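Local coordinates for glycoprotein (Chandipura virus, PDB 5MDM) that probably attaches the virion to host receptors and, once acidified in the endosome, refolds to drive fusion of the viral and endosomal membranes, at residues F57-T66 with Y99-P110. Residues are numbered along the deposited sequence; the frame is centred on the assembly and turned at random.
Sequences FLCHAAKWVT and YKSGTLVSLGFP
W64 and F109 both turn CG beside their own backbone N, anti to the carbonyl carbon (chi1 -66° and -77°), and this brings the indole edge to one face of the phenyl ring. It is an edge-to-face pair: W64 CE3 sits 3.9 Å above the F109 ring plane, over its centre, with the planes at 55°. F109 also stacks on H80 of strand 77-85. The same flank of the indole runs along the backbone at G108, where W64 CZ3 lies 3.5 Å from G108 CA. Beyond the indole, T66 OG1 donates a hydrogen bond to P110 O (2.6 Å), tilted somewhat from the carbonyl plane, while the P110 ring packs on the W64 carbonyl. All this belongs to the elongated fusion domain of a class III viral fusion glycoprotein: strand 56-69 pairs antiparallel with strands 77-85 and 120-131, and the chain leaving helix 89-101 runs beside it. That helix closes in a Schellman motif, with G102 at positive phi. At its last turn the touch is lighter: F57 CE2 meets Y99 CE1 at 4.0 Å, the rings oblique, and the bent K100 chain crosses F57 at roughly a right angle, CD beside F57 CZ. Between the two patches, a disulfide joins C59 to C92 of the helix.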
loop_
_atom_site.group_PDB
_atom_site.type_symbol
_atom_site.label_atom_id
_atom_site.label_comp_id
_atom_site.label_asym_id
_atom_site.label_seq_id
_atom_site.Cartn_x
_atom_site.Cartn_y
_atom_site.Cartn_z
ATOM N N PHE A 57 -28.551 0.601 12.665
ATOM C CA PHE A 57 -29.824 0.204 12.110
ATOM C C PHE A 57 -30.769 1.384 12.175
ATOM O O PHE A 57 -30.842 2.079 13.189
ATOM C CB PHE A 57 -30.413 -0.958 12.905
ATOM C CG PHE A 57 -29.591 -2.208 12.848
ATOM C CD1 PHE A 57 -28.824 -2.596 13.929
ATOM C CD2 PHE A 57 -29.579 -2.989 11.706
ATOM C CE1 PHE A 57 -28.070 -3.749 13.878
ATOM C CE2 PHE A 57 -28.825 -4.139 11.648
ATOM C CZ PHE A 57 -28.068 -4.520 12.736
ATOM N N LEU A 58 -31.477 1.619 11.079
ATOM C CA LEU A 58 -32.572 2.568 11.079
ATOM C C LEU A 58 -33.835 1.822 11.468
ATOM O O LEU A 58 -34.293 0.927 10.752
ATOM C CB LEU A 58 -32.721 3.239 9.713
ATOM C CG LEU A 58 -31.784 4.423 9.453
ATOM C CD1 LEU A 58 -31.853 4.858 7.998
ATOM C CD2 LEU A 58 -32.122 5.585 10.377
ATOM N N CYS A 59 -34.362 2.176 12.634
ATOM C CA CYS A 59 -35.590 1.596 13.148
ATOM C C CYS A 59 -36.771 2.458 12.704
ATOM O O CYS A 59 -36.995 3.547 13.239
ATOM C CB CYS A 59 -35.522 1.510 14.677
ATOM S SG CYS A 59 -36.882 0.620 15.475
ATOM N N HIS A 60 -37.505 1.975 11.705
ATOM C CA HIS A 60 -38.680 2.676 11.198
ATOM C C HIS A 60 -39.950 2.135 11.842
ATOM O O HIS A 60 -40.105 0.931 12.000
ATOM C CB HIS A 60 -38.781 2.526 9.679
ATOM C CG HIS A 60 -40.116 2.916 9.125
ATOM N ND1 HIS A 60 -40.428 4.212 8.775
ATOM C CD2 HIS A 60 -41.225 2.181 8.871
ATOM C CE1 HIS A 60 -41.669 4.257 8.323
ATOM N NE2 HIS A 60 -42.176 3.038 8.373
ATOM N N ALA A 61 -40.863 3.027 12.207
ATOM C CA ALA A 61 -42.126 2.608 12.798
ATOM C C ALA A 61 -43.302 3.235 12.068
ATOM O O ALA A 61 -43.321 4.443 11.825
ATOM C CB ALA A 61 -42.170 2.965 14.272
ATOM N N ALA A 62 -44.281 2.410 11.717
ATOM C CA ALA A 62 -45.485 2.904 11.057
ATOM C C ALA A 62 -46.666 1.986 11.320
ATOM O O ALA A 62 -46.571 0.776 11.139
ATOM C CB ALA A 62 -45.253 3.049 9.560
ATOM N N LYS A 63 -47.779 2.569 11.753
ATOM C CA LYS A 63 -49.012 1.813 11.930
ATOM C C LYS A 63 -49.697 1.581 10.586
ATOM O O LYS A 63 -49.965 2.522 9.848
ATOM C CB LYS A 63 -49.953 2.527 12.908
ATOM C CG LYS A 63 -49.506 2.414 14.362
ATOM C CD LYS A 63 -50.441 3.132 15.325
ATOM C CE LYS A 63 -50.366 4.640 15.159
ATOM N NZ LYS A 63 -51.174 5.347 16.193
ATOM N N TRP A 64 -49.951 0.322 10.257
ATOM C CA TRP A 64 -50.721 -0.012 9.069
ATOM C C TRP A 64 -52.179 -0.173 9.479
ATOM O O TRP A 64 -52.522 -1.068 10.251
ATOM C CB TRP A 64 -50.196 -1.289 8.409
ATOM C CG TRP A 64 -48.811 -1.162 7.828
ATOM C CD1 TRP A 64 -47.778 -0.417 8.318
ATOM C CD2 TRP A 64 -48.319 -1.793 6.639
ATOM N NE1 TRP A 64 -46.673 -0.552 7.514
ATOM C CE2 TRP A 64 -46.980 -1.392 6.476
ATOM C CE3 TRP A 64 -48.882 -2.661 5.699
ATOM C CZ2 TRP A 64 -46.195 -1.827 5.412
ATOM C CZ3 TRP A 64 -48.101 -3.092 4.644
ATOM C CH2 TRP A 64 -46.773 -2.676 4.510
ATOM N N VAL A 65 -53.029 0.710 8.966
ATOM C CA VAL A 65 -54.414 0.798 9.409
ATOM C C VAL A 65 -55.416 0.346 8.350
ATOM O O VAL A 65 -55.490 0.917 7.260
ATOM C CB VAL A 65 -54.762 2.236 9.842
ATOM C CG1 VAL A 65 -56.230 2.337 10.217
ATOM C CG2 VAL A 65 -53.878 2.668 11.001
ATOM N N THR A 66 -56.179 -0.690 8.690
ATOM C CA THR A 66 -57.310 -1.128 7.883
ATOM C C THR A 66 -58.585 -0.549 8.475
ATOM O O THR A 66 -58.957 -0.869 9.606
ATOM C CB THR A 66 -57.430 -2.661 7.858
ATOM O OG1 THR A 66 -56.272 -3.223 7.229
ATOM C CG2 THR A 66 -58.667 -3.084 7.088
ATOM N N TYR A 99 -34.993 -8.957 13.983
ATOM C CA TYR A 99 -34.255 -8.827 12.734
ATOM C C TYR A 99 -32.997 -9.689 12.751
ATOM O O TYR A 99 -32.708 -10.395 11.785
ATOM C CB TYR A 99 -33.885 -7.365 12.473
ATOM C CG TYR A 99 -33.180 -7.145 11.154
ATOM C CD1 TYR A 99 -31.796 -7.079 11.085
ATOM C CD2 TYR A 99 -33.901 -7.011 9.977
ATOM C CE1 TYR A 99 -31.149 -6.882 9.878
ATOM C CE2 TYR A 99 -33.265 -6.813 8.766
ATOM C CZ TYR A 99 -31.889 -6.749 8.722
ATOM O OH TYR A 99 -31.255 -6.552 7.516
ATOM N N LYS A 100 -32.256 -9.621 13.855
ATOM C CA LYS A 100 -31.014 -10.375 14.010
ATOM C C LYS A 100 -31.270 -11.878 13.983
ATOM O O LYS A 100 -30.516 -12.632 13.369
ATOM C CB LYS A 100 -30.301 -9.989 15.310
ATOM C CG LYS A 100 -29.825 -8.544 15.364
ATOM C CD LYS A 100 -28.732 -8.271 14.341
ATOM C CE LYS A 100 -27.407 -8.908 14.743
ATOM N NZ LYS A 100 -26.814 -8.262 15.949
ATOM N N SER A 101 -32.337 -12.309 14.649
ATOM C CA SER A 101 -32.679 -13.728 14.685
ATOM C C SER A 101 -33.426 -14.170 13.424
ATOM O O SER A 101 -33.574 -15.365 13.170
ATOM C CB SER A 101 -33.500 -14.057 15.935
ATOM O OG SER A 101 -34.730 -13.351 15.947
ATOM N N GLY A 102 -33.891 -13.203 12.639
ATOM C CA GLY A 102 -34.623 -13.495 11.419
ATOM C C GLY A 102 -36.100 -13.748 11.662
ATOM O O GLY A 102 -36.751 -14.466 10.903
ATOM N N THR A 103 -36.630 -13.146 12.722
ATOM C CA THR A 103 -38.031 -13.322 13.096
ATOM C C THR A 103 -38.904 -12.201 12.533
ATOM O O THR A 103 -40.081 -12.408 12.244
ATOM C CB THR A 103 -38.196 -13.361 14.632
ATOM O OG1 THR A 103 -37.214 -14.235 15.202
ATOM C CG2 THR A 103 -39.588 -13.845 15.020
ATOM N N LEU A 104 -38.315 -11.019 12.375
ATOM C CA LEU A 104 -39.048 -9.831 11.935
ATOM C C LEU A 104 -39.672 -10.007 10.554
ATOM O O LEU A 104 -38.963 -10.172 9.564
ATOM C CB LEU A 104 -38.128 -8.610 11.930
ATOM C CG LEU A 104 -38.820 -7.264 11.712
ATOM C CD1 LEU A 104 -39.707 -6.926 12.902
ATOM C CD2 LEU A 104 -37.801 -6.164 11.464
ATOM N N VAL A 105 -41.001 -9.965 10.490
ATOM C CA VAL A 105 -41.715 -10.143 9.225
ATOM C C VAL A 105 -42.745 -9.037 8.981
ATOM O O VAL A 105 -43.534 -8.710 9.866
ATOM C CB VAL A 105 -42.423 -11.520 9.161
ATOM C CG1 VAL A 105 -43.254 -11.642 7.890
ATOM C CG2 VAL A 105 -41.408 -12.654 9.246
ATOM N N SER A 106 -42.726 -8.463 7.780
ATOM C CA SER A 106 -43.715 -7.464 7.384
ATOM C C SER A 106 -45.060 -8.132 7.100
ATOM O O SER A 106 -45.330 -8.553 5.974
ATOM C CB SER A 106 -43.235 -6.691 6.152
ATOM O OG SER A 106 -44.154 -5.670 5.794
ATOM N N LEU A 107 -45.901 -8.218 8.126
ATOM C CA LEU A 107 -47.157 -8.962 8.042
ATOM C C LEU A 107 -48.210 -8.260 7.184
ATOM O O LEU A 107 -49.234 -8.848 6.836
ATOM C CB LEU A 107 -47.703 -9.249 9.450
ATOM C CG LEU A 107 -48.853 -10.251 9.610
ATOM C CD1 LEU A 107 -48.592 -11.526 8.817
ATOM C CD2 LEU A 107 -49.076 -10.574 11.080
ATOM N N GLY A 108 -47.957 -7.001 6.839
ATOM C CA GLY A 108 -48.876 -6.251 6.004
ATOM C C GLY A 108 -50.077 -5.717 6.763
ATOM O O GLY A 108 -50.049 -5.608 7.991
ATOM N N PHE A 109 -51.137 -5.386 6.029
ATOM C CA PHE A 109 -52.337 -4.799 6.622
ATOM C C PHE A 109 -53.081 -5.761 7.550
ATOM O O PHE A 109 -53.000 -6.978 7.389
ATOM C CB PHE A 109 -53.285 -4.291 5.531
ATOM C CG PHE A 109 -52.866 -2.985 4.922
ATOM C CD1 PHE A 109 -52.422 -2.926 3.611
ATOM C CD2 PHE A 109 -52.919 -1.814 5.658
ATOM C CE1 PHE A 109 -52.039 -1.724 3.047
ATOM C CE2 PHE A 109 -52.534 -0.610 5.100
ATOM C CZ PHE A 109 -52.091 -0.565 3.793
ATOM N N PRO A 110 -53.799 -5.206 8.538
ATOM C CA PRO A 110 -54.663 -5.963 9.450
ATOM C C PRO A 110 -55.956 -6.417 8.774
ATOM O O PRO A 110 -56.431 -5.751 7.852
ATOM C CB PRO A 110 -54.993 -4.944 10.547
ATOM C CG PRO A 110 -53.944 -3.898 10.439
ATOM C CD PRO A 110 -53.622 -3.815 8.986
#